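Local coordinates for 3-deoxy-manno-octulosonate cytidylyltransferase (Escherichia coli, PDB 1H7F), which transfers CMP from CTP to the eight-carbon sugar KDO, releasing diphosphate and forming CMP-KDO, probably for bacterial lipopolysaccharide, at residues A[4-9]-A[90-95]. Sequence-based numbering, arbitrary orientation.
Sequences VIVIPA and DIYINL
Val4 starts the parallel pairing of strands 3-8 and 91-94, neighbours at the heart of the mixed sheet of this GT-A-like nucleotidyltransferase fold: its N donates to Ile91 O and its O accepts from Ile93 N, both at 3.0 Å. Its CG2, set between backbone N and carbonyl carbon (CG1 chi1 -50°), lies 3.7 Å from Tyr92 CD2, the two side chains pointing the same way; the Tyr92 hydroxyl hydrogen-bonds to Val87 O. On the other face, Ile5 sends CG1 to Ile93 CB, while Ile5 CG2 lies 3.8 Å from Leu95 CD1, under helices 29-37 and 104-116. Val6 continues the pairing: its N meets Ile93 O nearly straight (2.8 Å, 174°), its O takes Leu95 N, and its CG2 stands at the edge of the Tyr92 ring, beneath helix 76-86. Ile7 CG1 meets Leu95 CB at 4.1 Å. At Pro8 no N-H remains to extend the pattern, and the ring sits beside the Asn94 amide, whose OD1 is buried without a hydrogen-bond partner. An alanine in place of Asn94 would probably uncover this flank of the proline ring, where Pro8 CG touches Asn94 OD1 at 3.3 Å. Pro8 CD comes tightly against Leu95 O, at 3.0 Å.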
ATOM      1  N   VAL A   4      17.637   5.573  22.286  1.00 15.66           N
ATOM      2  CA  VAL A   4      17.809   4.406  23.137  1.00 16.10           C
ATOM      3  C   VAL A   4      17.233   3.175  22.438  1.00 16.53           C
ATOM      4  O   VAL A   4      16.349   3.287  21.597  1.00 19.46           O
ATOM      5  CB  VAL A   4      17.127   4.573  24.519  1.00 18.01           C
ATOM      6  CG1 VAL A   4      17.522   5.910  25.152  1.00 21.44           C
ATOM      7  CG2 VAL A   4      15.626   4.436  24.407  1.00 17.58           C
ATOM      8  N   ILE A   5      17.770   2.006  22.754  1.00 12.88           N
ATOM      9  CA  ILE A   5      17.283   0.766  22.173  1.00 12.25           C
ATOM     10  C   ILE A   5      16.514   0.061  23.260  1.00 12.24           C
ATOM     11  O   ILE A   5      16.955   0.036  24.400  1.00 15.91           O
ATOM     12  CB  ILE A   5      18.441  -0.140  21.710  1.00  9.28           C
ATOM     13  CG1 ILE A   5      19.100   0.453  20.471  1.00 10.70           C
ATOM     14  CG2 ILE A   5      17.953  -1.539  21.454  1.00  9.54           C
ATOM     15  CD1 ILE A   5      20.237  -0.385  19.930  1.00  9.00           C
ATOM     16  N   VAL A   6      15.328  -0.437  22.927  1.00 11.14           N
ATOM     17  CA  VAL A   6      14.499  -1.160  23.884  1.00 11.89           C
ATOM     18  C   VAL A   6      14.289  -2.550  23.293  1.00 14.78           C
ATOM     19  O   VAL A   6      13.970  -2.683  22.116  1.00 18.54           O
ATOM     20  CB  VAL A   6      13.129  -0.470  24.101  1.00 10.60           C
ATOM     21  CG1 VAL A   6      12.305  -1.239  25.098  1.00 11.51           C
ATOM     22  CG2 VAL A   6      13.321   0.957  24.565  1.00 13.78           C
ATOM     23  N   ILE A   7      14.514  -3.580  24.099  1.00 15.16           N
ATOM     24  CA  ILE A   7      14.375  -4.961  23.667  1.00 14.40           C
ATOM     25  C   ILE A   7      13.275  -5.648  24.455  1.00 17.57           C
ATOM     26  O   ILE A   7      13.474  -6.005  25.607  1.00 18.66           O
ATOM     27  CB  ILE A   7      15.686  -5.750  23.905  1.00 13.23           C
ATOM     28  CG1 ILE A   7      16.837  -5.094  23.145  1.00 11.72           C
ATOM     29  CG2 ILE A   7      15.523  -7.203  23.467  1.00 15.34           C
ATOM     30  CD1 ILE A   7      18.192  -5.571  23.579  1.00 12.08           C
ATOM     31  N   PRO A   8      12.082  -5.810  23.855  1.00 21.39           N
ATOM     32  CA  PRO A   8      10.957  -6.470  24.530  1.00 23.21           C
ATOM     33  C   PRO A   8      11.315  -7.941  24.681  1.00 26.71           C
ATOM     34  O   PRO A   8      11.820  -8.551  23.742  1.00 28.97           O
ATOM     35  CB  PRO A   8       9.811  -6.300  23.529  1.00 22.01           C
ATOM     36  CG  PRO A   8      10.187  -5.072  22.773  1.00 25.41           C
ATOM     37  CD  PRO A   8      11.659  -5.267  22.553  1.00 20.95           C
ATOM     38  N   ALA A   9      11.059  -8.522  25.843  1.00 30.44           N
ATOM     39  CA  ALA A   9      11.405  -9.920  26.039  1.00 34.61           C
ATOM     40  C   ALA A   9      10.510 -10.622  27.036  1.00 39.75           C
ATOM     41  O   ALA A   9      10.821 -10.697  28.224  1.00 41.60           O
ATOM     42  CB  ALA A   9      12.867 -10.048  26.455  1.00 31.90           C
ATOM     43  N   ASP A  90      14.691  10.836  22.351  1.00 17.19           N
ATOM     44  CA  ASP A  90      14.041  11.486  21.221  1.00 20.86           C
ATOM     45  C   ASP A  90      13.652  10.409  20.196  1.00 20.55           C
ATOM     46  O   ASP A  90      12.639  10.533  19.506  1.00 21.39           O
ATOM     47  CB  ASP A  90      14.986  12.498  20.577  1.00 23.58           C
ATOM     48  CG  ASP A  90      15.395  13.601  21.534  1.00 30.40           C
ATOM     49  OD1 ASP A  90      14.538  14.043  22.330  1.00 33.87           O
ATOM     50  OD2 ASP A  90      16.569  14.026  21.487  1.00 31.93           O
ATOM     51  N   ILE A  91      14.445   9.339  20.140  1.00 18.88           N
ATOM     52  CA  ILE A  91      14.229   8.223  19.214  1.00 16.09           C
ATOM     53  C   ILE A  91      14.323   6.883  19.938  1.00 15.42           C
ATOM     54  O   ILE A  91      15.297   6.622  20.636  1.00 18.32           O
ATOM     55  CB  ILE A  91      15.299   8.239  18.097  1.00 15.35           C
ATOM     56  CG1 ILE A  91      15.163   9.502  17.257  1.00 14.92           C
ATOM     57  CG2 ILE A  91      15.166   7.013  17.217  1.00 15.75           C
ATOM     58  CD1 ILE A  91      16.350   9.775  16.372  1.00 15.48           C
ATOM     59  N   TYR A  92      13.297   6.048  19.808  1.00 14.12           N
ATOM     60  CA  TYR A  92      13.301   4.730  20.433  1.00 13.05           C
ATOM     61  C   TYR A  92      13.404   3.665  19.352  1.00 16.44           C
ATOM     62  O   TYR A  92      12.663   3.699  18.374  1.00 17.42           O
ATOM     63  CB  TYR A  92      12.012   4.486  21.217  1.00 15.52           C
ATOM     64  CG  TYR A  92      11.785   5.454  22.350  1.00 19.32           C
ATOM     65  CD1 TYR A  92      11.336   6.750  22.103  1.00 20.44           C
ATOM     66  CD2 TYR A  92      12.046   5.083  23.667  1.00 20.19           C
ATOM     67  CE1 TYR A  92      11.156   7.654  23.139  1.00 23.40           C
ATOM     68  CE2 TYR A  92      11.870   5.982  24.713  1.00 21.21           C
ATOM     69  CZ  TYR A  92      11.425   7.262  24.440  1.00 23.08           C
ATOM     70  OH  TYR A  92      11.242   8.160  25.464  1.00 26.50           O
ATOM     71  N   ILE A  93      14.323   2.725  19.521  1.00 16.49           N
ATOM     72  CA  ILE A  93      14.484   1.648  18.555  1.00 14.99           C
ATOM     73  C   ILE A  93      14.002   0.381  19.231  1.00 17.30           C
ATOM     74  O   ILE A  93      14.375   0.092  20.369  1.00 18.16           O
ATOM     75  CB  ILE A  93      15.944   1.494  18.121  1.00 13.55           C
ATOM     76  CG1 ILE A  93      16.390   2.748  17.383  1.00 13.10           C
ATOM     77  CG2 ILE A  93      16.109   0.267  17.232  1.00 15.31           C
ATOM     78  CD1 ILE A  93      17.863   2.768  17.024  1.00 13.74           C
ATOM     79  N   ASN A  94      13.113  -0.334  18.554  1.00 15.94           N
ATOM     80  CA  ASN A  94      12.557  -1.567  19.080  1.00 17.83           C
ATOM     81  C   ASN A  94      13.223  -2.754  18.390  1.00 19.40           C
ATOM     82  O   ASN A  94      13.101  -2.911  17.182  1.00 19.11           O
ATOM     83  CB  ASN A  94      11.058  -1.589  18.809  1.00 21.00           C
ATOM     84  CG  ASN A  94      10.290  -2.382  19.833  1.00 29.69           C
ATOM     85  OD1 ASN A  94      10.506  -2.236  21.036  1.00 35.84           O
ATOM     86  ND2 ASN A  94       9.355  -3.202  19.369  1.00 32.10           N
ATOM     87  N   LEU A  95      13.959  -3.555  19.153  1.00 20.40           N
ATOM     88  CA  LEU A  95      14.637  -4.737  18.630  1.00 22.01           C
ATOM     89  C   LEU A  95      13.921  -5.971  19.122  1.00 24.14           C
ATOM     90  O   LEU A  95      13.444  -6.000  20.247  1.00 28.46           O
ATOM     91  CB  LEU A  95      16.076  -4.809  19.126  1.00 22.90           C
ATOM     92  CG  LEU A  95      17.128  -3.959  18.433  1.00 25.00           C
ATOM     93  CD1 LEU A  95      18.497  -4.340  18.972  1.00 26.59           C
ATOM     94  CD2 LEU A  95      17.081  -4.210  16.943  1.00 26.84           C
TER